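Long-range contacts in ParM protein (Staphylococcus aureus, PDB 3JS6), which is an actin-like plasmid segregation protein that forms filaments and probably uses them to move plasmid DNA copies apart before cell division: residues V4-A8 / G18-D22; S29-T35 / T76-T80; T83-Y87 / E124-K129. One frame throughout, in Å; residues are numbered along the deposited sequence.

All three contacts lie in the N-terminal actin-like part of the chain and follow one another in sequence without overlap. Interaction 1 ties strands 4-11 and 15-20 into a hairpin; strand 15-20 then pairs with strand 23-33, whose far end carries interaction 2, so both belong to one mixed sheet, with centres about 24 Å apart. Interaction 3 begins three residues after interaction 2 ends, and its centre is about 23 Å from that of interaction 2 and about 24 Å from that of interaction 1. Interactions 1 and 2 thus tie strands of one sheet, and interaction 3 joins the loop before helix 90-104 to the start of helix 128-137.

Interaction 1 (V4-A8 / G18-D22); sequences VYVMA and GKIND
Ile-20 and Met-7 lie side by side and point the same way from neighbouring strands, with Ile-20 CD1 4.1 Å from Met-7 CG. With CG1 of Ile-20 anti to the backbone N (chi1 -179°) and the chain extended beyond it, CD1 also reaches Tyr-5, 4.0 Å from its CB. Selenomethionine Met-7 continues extended beyond CG to helix 90-104, where Ile-20 also touches Leu-103. At the strand end the Asn-21 amide crosses the Tyr-5 ring with the planes 71° apart, ND2 lying 3.6 Å from Tyr-5 CD2; the phenol OH is bonded to Glu-109.

The strands are directly paired at Ala-8 and Lys-19: Ala-8 N gives a nearly straight bond (171°) to Lys-19 O at 3.0 Å, and Lys-19 N returns one to Ala-8 O. Farther on they diverge and water fills in. One water joins Val-6 O to Asn-21 N, and a second links Val-6 N to Asn-21 OD1. Lys-19 NZ turns back to Asn-21 O and pairs with Glu-331 of helix 325-342. This is an antiparallel beta hairpin, the one formed by the first two strands of the actin-like fold.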
loop_
_atom_site.group_PDB
_atom_site.type_symbol
_atom_site.label_atom_id
_atom_site.label_comp_id
_atom_site.label_asym_id
_atom_site.label_seq_id
_atom_site.Cartn_x
_atom_site.Cartn_y
_atom_site.Cartn_z
ATOM N N VAL A 4 11.737 -15.395 -14.957
ATOM C CA VAL A 4 11.605 -14.433 -13.860
ATOM C C VAL A 4 10.263 -13.691 -13.785
ATOM O O VAL A 4 9.755 -13.189 -14.779
ATOM C CB VAL A 4 12.744 -13.414 -13.932
ATOM C CG1 VAL A 4 12.685 -12.472 -12.756
ATOM C CG2 VAL A 4 14.102 -14.142 -13.987
ATOM N N TYR A 5 9.703 -13.630 -12.585
ATOM C CA TYR A 5 8.423 -12.961 -12.343
ATOM C C TYR A 5 8.614 -11.666 -11.572
ATOM O O TYR A 5 9.622 -11.491 -10.903
ATOM C CB TYR A 5 7.511 -13.864 -11.530
ATOM C CG TYR A 5 7.126 -15.121 -12.237
ATOM C CD1 TYR A 5 7.737 -16.339 -11.923
ATOM C CD2 TYR A 5 6.159 -15.103 -13.235
ATOM C CE1 TYR A 5 7.384 -17.504 -12.590
ATOM C CE2 TYR A 5 5.804 -16.259 -13.905
ATOM C CZ TYR A 5 6.417 -17.455 -13.580
ATOM O OH TYR A 5 6.074 -18.605 -14.267
ATOM N N VAL A 6 7.638 -10.763 -11.642
ATOM C CA VAL A 6 7.765 -9.512 -10.927
ATOM C C VAL A 6 6.775 -9.460 -9.765
ATOM O O VAL A 6 5.578 -9.613 -9.966
ATOM C CB VAL A 6 7.522 -8.308 -11.876
ATOM C CG1 VAL A 6 7.409 -7.009 -11.080
ATOM C CG2 VAL A 6 8.698 -8.192 -12.870
HETATM N N MSE A 7 7.289 -9.292 -8.553
HETATM C CA MSE A 7 6.440 -9.177 -7.363
HETATM C C MSE A 7 6.414 -7.710 -6.973
HETATM O O MSE A 7 7.476 -7.106 -6.798
HETATM C CB MSE A 7 6.998 -9.936 -6.169
HETATM C CG MSE A 7 6.902 -11.462 -6.207
HETATM SE SE MSE A 7 7.589 -12.188 -4.487
HETATM C CE MSE A 7 7.088 -14.020 -4.692
ATOM N N ALA A 8 5.210 -7.145 -6.826
ATOM C CA ALA A 8 5.062 -5.762 -6.418
ATOM C C ALA A 8 4.375 -5.841 -5.057
ATOM O O ALA A 8 3.357 -6.511 -4.911
ATOM C CB ALA A 8 4.211 -5.001 -7.390
ATOM N N GLY A 18 -0.406 -6.708 -2.544
ATOM C CA GLY A 18 0.539 -7.473 -3.326
ATOM C C GLY A 18 0.020 -7.789 -4.719
ATOM O O GLY A 18 -1.180 -7.933 -4.937
ATOM N N LYS A 19 0.924 -7.897 -5.687
ATOM C CA LYS A 19 0.472 -8.237 -7.035
ATOM C C LYS A 19 1.561 -9.008 -7.769
ATOM O O LYS A 19 2.740 -8.680 -7.661
ATOM C CB LYS A 19 0.106 -6.959 -7.807
ATOM C CG LYS A 19 -0.459 -7.176 -9.210
ATOM C CD LYS A 19 -0.897 -5.859 -9.848
ATOM C CE LYS A 19 -1.603 -6.105 -11.190
ATOM N NZ LYS A 19 -0.644 -6.493 -12.265
ATOM N N ILE A 20 1.163 -10.061 -8.472
ATOM C CA ILE A 20 2.091 -10.832 -9.283
ATOM C C ILE A 20 1.269 -11.255 -10.490
ATOM O O ILE A 20 0.186 -11.807 -10.343
ATOM C CB ILE A 20 2.708 -12.063 -8.519
ATOM C CG1 ILE A 20 3.688 -12.795 -9.457
ATOM C CG2 ILE A 20 1.626 -12.990 -7.996
ATOM C CD1 ILE A 20 4.625 -13.770 -8.759
ATOM N N ASN A 21 1.781 -10.966 -11.688
ATOM C CA ASN A 21 1.056 -11.268 -12.907
ATOM C C ASN A 21 -0.345 -10.644 -12.770
ATOM O O ASN A 21 -0.457 -9.455 -12.457
ATOM C CB ASN A 21 1.011 -12.785 -13.130
ATOM C CG ASN A 21 2.422 -13.393 -13.267
ATOM O OD1 ASN A 21 3.320 -12.787 -13.852
ATOM N ND2 ASN A 21 2.605 -14.594 -12.741
ATOM N N ASP A 22 -1.406 -11.416 -12.980
ATOM C CA ASP A 22 -2.756 -10.864 -12.869
ATOM C C ASP A 22 -3.395 -11.140 -11.516
ATOM O O ASP A 22 -4.585 -10.925 -11.330
ATOM C CB ASP A 22 -3.637 -11.435 -13.976
ATOM C CG ASP A 22 -3.107 -11.097 -15.362
ATOM O OD1 ASP A 22 -2.863 -9.901 -15.626
ATOM O OD2 ASP A 22 -2.929 -12.020 -16.181
HETATM O O HOH W 1 3.946 -9.084 -11.982
HETATM O O HOH W 2 5.645 -11.230 -13.528
#

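Interaction 2 (S29-T35 / T76-T80); sequences SRIGRKT and TGKDT
Arg-30 leaves its strand with CG beside the backbone N (chi1 -70°) and bends at chi3 (62°), folding the guanidinium back over the neighbouring strand, while Asp-79 turns its carboxylate toward the arginine. NH1 of Arg-30 meets OD2 of Asp-79 at 2.8 Å in a salt bridge, although OD2 sits too close to a neighbouring atom in the model, so its place is less sure. The acid comes to the edge of the guanidinium, and the two planes stand almost perpendicular, 88° apart. One face of the guanidinium lies over the backbone of Lys-78. The other terminal nitrogen, Arg-30 NH2, forms a second salt bridge with Asp-71, so the guanidinium is shared between two acids, one at each terminal nitrogen.

Beneath it the backbones pair in antiparallel fashion. Ile-31 N donates to Lys-78 O at 2.9 Å and Lys-78 N donates to Ile-31 O, while Thr-80 N reaches Ser-29 O at 3.0 Å. A water also donates to that Ser-29 oxygen. On the opposite side of the sheet from Arg-30, the side chains of Thr-80 and Ile-31 cross at about a right angle, with Thr-80 CG2 3.9 Å from Ile-31 CG2, and both touch helix 90-104.

Past the paired residues a side chain takes over from the backbone. Thr-76 turns OG1 to Arg-33 N, which meets it in a nearly straight bond of 2.7 Å; Thr-74 is another hydrogen-bonding partner of this hydroxyl. Gly-32 passes close by, its CA 3.4 Å from Thr-76 OG1. The arrangement is that of a short antiparallel beta ladder, in which the two-residue strand 78-79 is added to strand 23-33 of the N-terminal actin-like sheet.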
loop_
_atom_site.group_PDB
_atom_site.type_symbol
_atom_site.label_atom_id
_atom_site.label_comp_id
_atom_site.label_asym_id
_atom_site.label_seq_id
_atom_site.Cartn_x
_atom_site.Cartn_y
_atom_site.Cartn_z
ATOM N N SER A 29 -2.522 -5.647 7.902
ATOM C CA SER A 29 -1.156 -5.880 8.347
ATOM C C SER A 29 -1.174 -6.482 9.760
ATOM O O SER A 29 -0.822 -5.824 10.726
ATOM C CB SER A 29 -0.397 -4.546 8.314
ATOM O OG SER A 29 0.910 -4.679 8.826
ATOM N N ARG A 30 -1.612 -7.736 9.850
ATOM C CA ARG A 30 -1.739 -8.478 11.107
ATOM C C ARG A 30 -1.228 -9.870 10.825
ATOM O O ARG A 30 -1.344 -10.359 9.716
ATOM C CB ARG A 30 -3.218 -8.625 11.532
ATOM C CG ARG A 30 -3.905 -7.355 11.999
ATOM C CD ARG A 30 -5.418 -7.571 12.174
ATOM N NE ARG A 30 -5.755 -8.570 13.193
ATOM C CZ ARG A 30 -5.522 -8.421 14.494
ATOM N NH1 ARG A 30 -4.935 -7.316 14.943
ATOM N NH2 ARG A 30 -5.907 -9.357 15.350
ATOM N N ILE A 31 -0.676 -10.522 11.830
ATOM C CA ILE A 31 -0.170 -11.867 11.640
ATOM C C ILE A 31 -0.479 -12.706 12.882
ATOM O O ILE A 31 -0.615 -12.171 13.979
ATOM C CB ILE A 31 1.350 -11.823 11.362
ATOM C CG1 ILE A 31 1.826 -13.158 10.811
ATOM C CG2 ILE A 31 2.115 -11.449 12.629
ATOM C CD1 ILE A 31 3.206 -13.074 10.182
ATOM N N GLY A 32 -0.620 -14.010 12.695
ATOM C CA GLY A 32 -0.892 -14.898 13.811
ATOM C C GLY A 32 0.007 -16.123 13.765
ATOM O O GLY A 32 0.965 -16.207 12.973
ATOM N N ARG A 33 -0.310 -17.101 14.598
ATOM C CA ARG A 33 0.476 -18.317 14.654
ATOM C C ARG A 33 -0.445 -19.412 15.104
ATOM O O ARG A 33 -1.269 -19.195 15.996
ATOM C CB ARG A 33 1.617 -18.161 15.668
ATOM C CG ARG A 33 2.284 -19.470 15.995
ATOM C CD ARG A 33 3.578 -19.275 16.771
ATOM N NE ARG A 33 4.037 -20.545 17.331
ATOM C CZ ARG A 33 5.238 -20.735 17.857
ATOM N NH1 ARG A 33 6.113 -19.739 17.892
ATOM N NH2 ARG A 33 5.557 -21.918 18.355
ATOM N N LYS A 34 -0.345 -20.583 14.496
ATOM C CA LYS A 34 -1.237 -21.626 14.943
ATOM C C LYS A 34 -0.533 -22.456 15.989
ATOM O O LYS A 34 0.482 -23.098 15.720
ATOM C CB LYS A 34 -1.745 -22.489 13.780
ATOM C CG LYS A 34 -0.718 -23.288 13.046
ATOM C CD LYS A 34 -1.388 -24.208 12.037
ATOM C CE LYS A 34 -2.355 -25.178 12.701
ATOM N NZ LYS A 34 -3.017 -26.092 11.718
ATOM N N THR A 35 -1.075 -22.396 17.202
ATOM C CA THR A 35 -0.538 -23.117 18.341
ATOM C C THR A 35 -1.541 -24.153 18.818
ATOM O O THR A 35 -2.745 -24.009 18.589
ATOM C CB THR A 35 -0.223 -22.154 19.484
ATOM O OG1 THR A 35 -1.372 -21.339 19.743
ATOM C CG2 THR A 35 0.967 -21.269 19.117
ATOM N N THR A 76 -4.579 -15.704 17.996
ATOM C CA THR A 76 -3.171 -15.164 18.038
ATOM C C THR A 76 -2.944 -13.926 17.165
ATOM O O THR A 76 -1.863 -13.354 17.220
ATOM C CB THR A 76 -2.133 -16.250 17.632
ATOM O OG1 THR A 76 -2.400 -16.676 16.283
ATOM C CG2 THR A 76 -2.210 -17.435 18.569
ATOM N N GLY A 77 -3.920 -13.503 16.388
ATOM C CA GLY A 77 -3.787 -12.346 15.509
ATOM C C GLY A 77 -3.313 -11.094 16.239
ATOM O O GLY A 77 -3.864 -10.736 17.287
ATOM N N LYS A 78 -2.306 -10.444 15.668
ATOM C CA LYS A 78 -1.778 -9.213 16.245
ATOM C C LYS A 78 -1.327 -8.267 15.129
ATOM O O LYS A 78 -0.897 -8.727 14.077
ATOM C CB LYS A 78 -0.616 -9.557 17.167
ATOM C CG LYS A 78 0.107 -8.337 17.680
ATOM C CD LYS A 78 1.373 -8.709 18.438
ATOM C CE LYS A 78 1.069 -9.434 19.741
ATOM N NZ LYS A 78 2.303 -9.667 20.542
ATOM N N ASP A 79 -1.437 -6.967 15.338
ATOM C CA ASP A 79 -0.993 -6.011 14.320
ATOM C C ASP A 79 0.532 -6.084 14.237
ATOM O O ASP A 79 1.186 -6.297 15.238
ATOM C CB ASP A 79 -1.427 -4.587 14.701
ATOM C CG ASP A 79 -2.927 -4.364 14.534
ATOM O OD1 ASP A 79 -3.467 -3.437 15.159
ATOM O OD2 ASP A 79 -3.566 -5.110 13.769
ATOM N N THR A 80 1.100 -5.926 13.046
ATOM C CA THR A 80 2.556 -5.970 12.901
ATOM C C THR A 80 3.181 -4.604 13.181
ATOM O O THR A 80 2.535 -3.577 13.025
ATOM C CB THR A 80 2.983 -6.386 11.472
ATOM O OG1 THR A 80 2.373 -5.503 10.532
ATOM C CG2 THR A 80 2.529 -7.845 11.167
HETATM O O HOH W 3 -0.646 -3.074 11.662
#

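Interaction 3 (T83-Y87 / E124-K129)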
loop_
_atom_site.group_PDB
_atom_site.type_symbol
_atom_site.label_atom_id
_atom_site.label_comp_id
_atom_site.label_asym_id
_atom_site.label_seq_id
_atom_site.Cartn_x
_atom_site.Cartn_y
_atom_site.Cartn_z
ATOM N N THR A 83 6.464 1.018 13.264
ATOM C CA THR A 83 7.374 2.119 13.568
ATOM C C THR A 83 8.453 2.192 12.503
ATOM O O THR A 83 8.611 1.267 11.708
ATOM C CB THR A 83 8.065 1.944 14.942
ATOM O OG1 THR A 83 8.480 0.580 15.109
ATOM C CG2 THR A 83 7.116 2.338 16.067
ATOM N N ASN A 84 9.190 3.297 12.504
ATOM C CA ASN A 84 10.273 3.536 11.550
ATOM C C ASN A 84 11.358 2.468 11.681
ATOM O O ASN A 84 12.247 2.367 10.841
ATOM C CB ASN A 84 10.903 4.899 11.828
ATOM C CG ASN A 84 11.578 4.947 13.187
ATOM O OD1 ASN A 84 10.940 4.716 14.219
ATOM N ND2 ASN A 84 12.876 5.234 13.197
ATOM N N ASP A 85 11.302 1.707 12.767
ATOM C CA ASP A 85 12.269 0.652 13.009
ATOM C C ASP A 85 11.607 -0.717 12.838
ATOM O O ASP A 85 12.121 -1.733 13.302
ATOM C CB ASP A 85 12.838 0.790 14.418
ATOM C CG ASP A 85 11.756 0.954 15.457
ATOM O OD1 ASP A 85 10.996 -0.007 15.681
ATOM O OD2 ASP A 85 11.652 2.056 16.040
ATOM N N ARG A 86 10.468 -0.737 12.159
ATOM C CA ARG A 86 9.745 -1.987 11.928
ATOM C C ARG A 86 10.633 -3.003 11.217
ATOM O O ARG A 86 10.432 -4.215 11.343
ATOM C CB ARG A 86 8.504 -1.721 11.068
ATOM C CG ARG A 86 8.842 -1.143 9.700
ATOM C CD ARG A 86 7.600 -0.824 8.879
ATOM N NE ARG A 86 7.960 -0.281 7.568
ATOM C CZ ARG A 86 7.129 -0.172 6.531
ATOM N NH1 ARG A 86 5.863 -0.573 6.631
ATOM N NH2 ARG A 86 7.571 0.343 5.387
ATOM N N TYR A 87 11.636 -2.505 10.498
ATOM C CA TYR A 87 12.523 -3.405 9.727
ATOM C C TYR A 87 13.282 -4.399 10.607
ATOM O O TYR A 87 13.698 -5.448 10.130
ATOM C CB TYR A 87 13.503 -2.595 8.819
ATOM C CG TYR A 87 12.684 -1.650 7.978
ATOM C CD1 TYR A 87 12.619 -0.288 8.299
ATOM C CD2 TYR A 87 11.971 -2.110 6.888
ATOM C CE1 TYR A 87 11.854 0.585 7.573
ATOM C CE2 TYR A 87 11.155 -1.242 6.162
ATOM C CZ TYR A 87 11.098 0.103 6.522
ATOM O OH TYR A 87 10.281 0.968 5.824
ATOM N N GLU A 124 12.565 7.927 4.730
ATOM C CA GLU A 124 13.573 6.921 5.071
ATOM C C GLU A 124 14.282 6.394 3.835
ATOM O O GLU A 124 15.253 5.639 3.929
ATOM C CB GLU A 124 12.948 5.757 5.850
ATOM C CG GLU A 124 11.437 5.717 5.841
ATOM C CD GLU A 124 10.879 4.597 6.714
ATOM O OE1 GLU A 124 11.190 3.417 6.443
ATOM O OE2 GLU A 124 10.130 4.898 7.668
ATOM N N ILE A 125 13.804 6.845 2.682
ATOM C CA ILE A 125 14.299 6.432 1.372
ATOM C C ILE A 125 15.713 6.885 1.003
ATOM O O ILE A 125 15.909 7.609 0.032
ATOM C CB ILE A 125 13.303 6.899 0.269
ATOM C CG1 ILE A 125 13.613 6.209 -1.056
ATOM C CG2 ILE A 125 13.366 8.409 0.109
ATOM C CD1 ILE A 125 13.384 4.726 -1.023
ATOM N N GLY A 126 16.700 6.425 1.764
ATOM C CA GLY A 126 18.081 6.778 1.496
ATOM C C GLY A 126 18.909 6.569 2.746
ATOM O O GLY A 126 20.137 6.583 2.710
ATOM N N THR A 127 18.220 6.369 3.862
ATOM C CA THR A 127 18.864 6.167 5.143
ATOM C C THR A 127 19.308 4.725 5.314
ATOM O O THR A 127 19.335 3.948 4.355
ATOM C CB THR A 127 17.905 6.495 6.294
ATOM O OG1 THR A 127 16.973 5.421 6.452
ATOM C CG2 THR A 127 17.138 7.781 6.000
ATOM N N ASP A 128 19.652 4.380 6.553
ATOM C CA ASP A 128 20.085 3.035 6.898
ATOM C C ASP A 128 18.879 2.095 6.886
ATOM O O ASP A 128 19.031 0.875 6.886
ATOM C CB ASP A 128 20.724 3.025 8.287
ATOM C CG ASP A 128 19.759 3.455 9.374
ATOM O OD1 ASP A 128 19.228 4.587 9.289
ATOM O OD2 ASP A 128 19.531 2.660 10.314
ATOM N N LYS A 129 17.684 2.677 6.908
ATOM C CA LYS A 129 16.452 1.896 6.874
ATOM C C LYS A 129 16.352 1.205 5.518
ATOM O O LYS A 129 16.016 0.033 5.438
ATOM C CB LYS A 129 15.242 2.805 7.096
ATOM C CG LYS A 129 14.781 2.927 8.552
ATOM C CD LYS A 129 15.929 2.884 9.533
ATOM C CE LYS A 129 15.428 2.976 10.974
ATOM N NZ LYS A 129 14.762 4.277 11.245
#
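The hydroxyl of Tyr-87 is the polar centre of this contact. It donates to Glu-124 OE1 at 2.7 Å, meeting the carboxylate on its syn side and 28° out of its plane. Tyr-87 OH in turn accepts from Arg-86 NH2 at 2.8 Å, lying in the guanidinium plane, and more weakly from Arg-86 NE. The phenol thus relays between arginine and glutamate, whose nearest charged atoms, Arg-86 NH2 and Glu-124 OE1, stay 4.9 Å apart; the positive charge would probably strengthen the phenol as a donor. Arg-86 NH1 is satisfied by Phe-11 O.

The Lys-129 and Tyr-87 side chains cross at about a right angle, with Lys-129 CG 3.9 Å from Tyr-87 CE1. Bends at chi2 (35°) and chi4 (-64°) curl the lysine chain so that NZ makes a weak bond of 3.2 Å to Asn-84 O. Behind it, Lys-129 N donates to Thr-127 OG1, an N-cap bond, and that hydroxyl in turn donates to Glu-124 O. This carbonyl also accepts from the backbone N of Gly-126 and Thr-127, so three donors gather on one oxygen.

Tyr-87 further meets the rings of Phe-92 and Phe-133 and touches Met-120, which places the contact where the loop before helix 90-104 packs against the end of strand 111-120 and the start of helix 128-137.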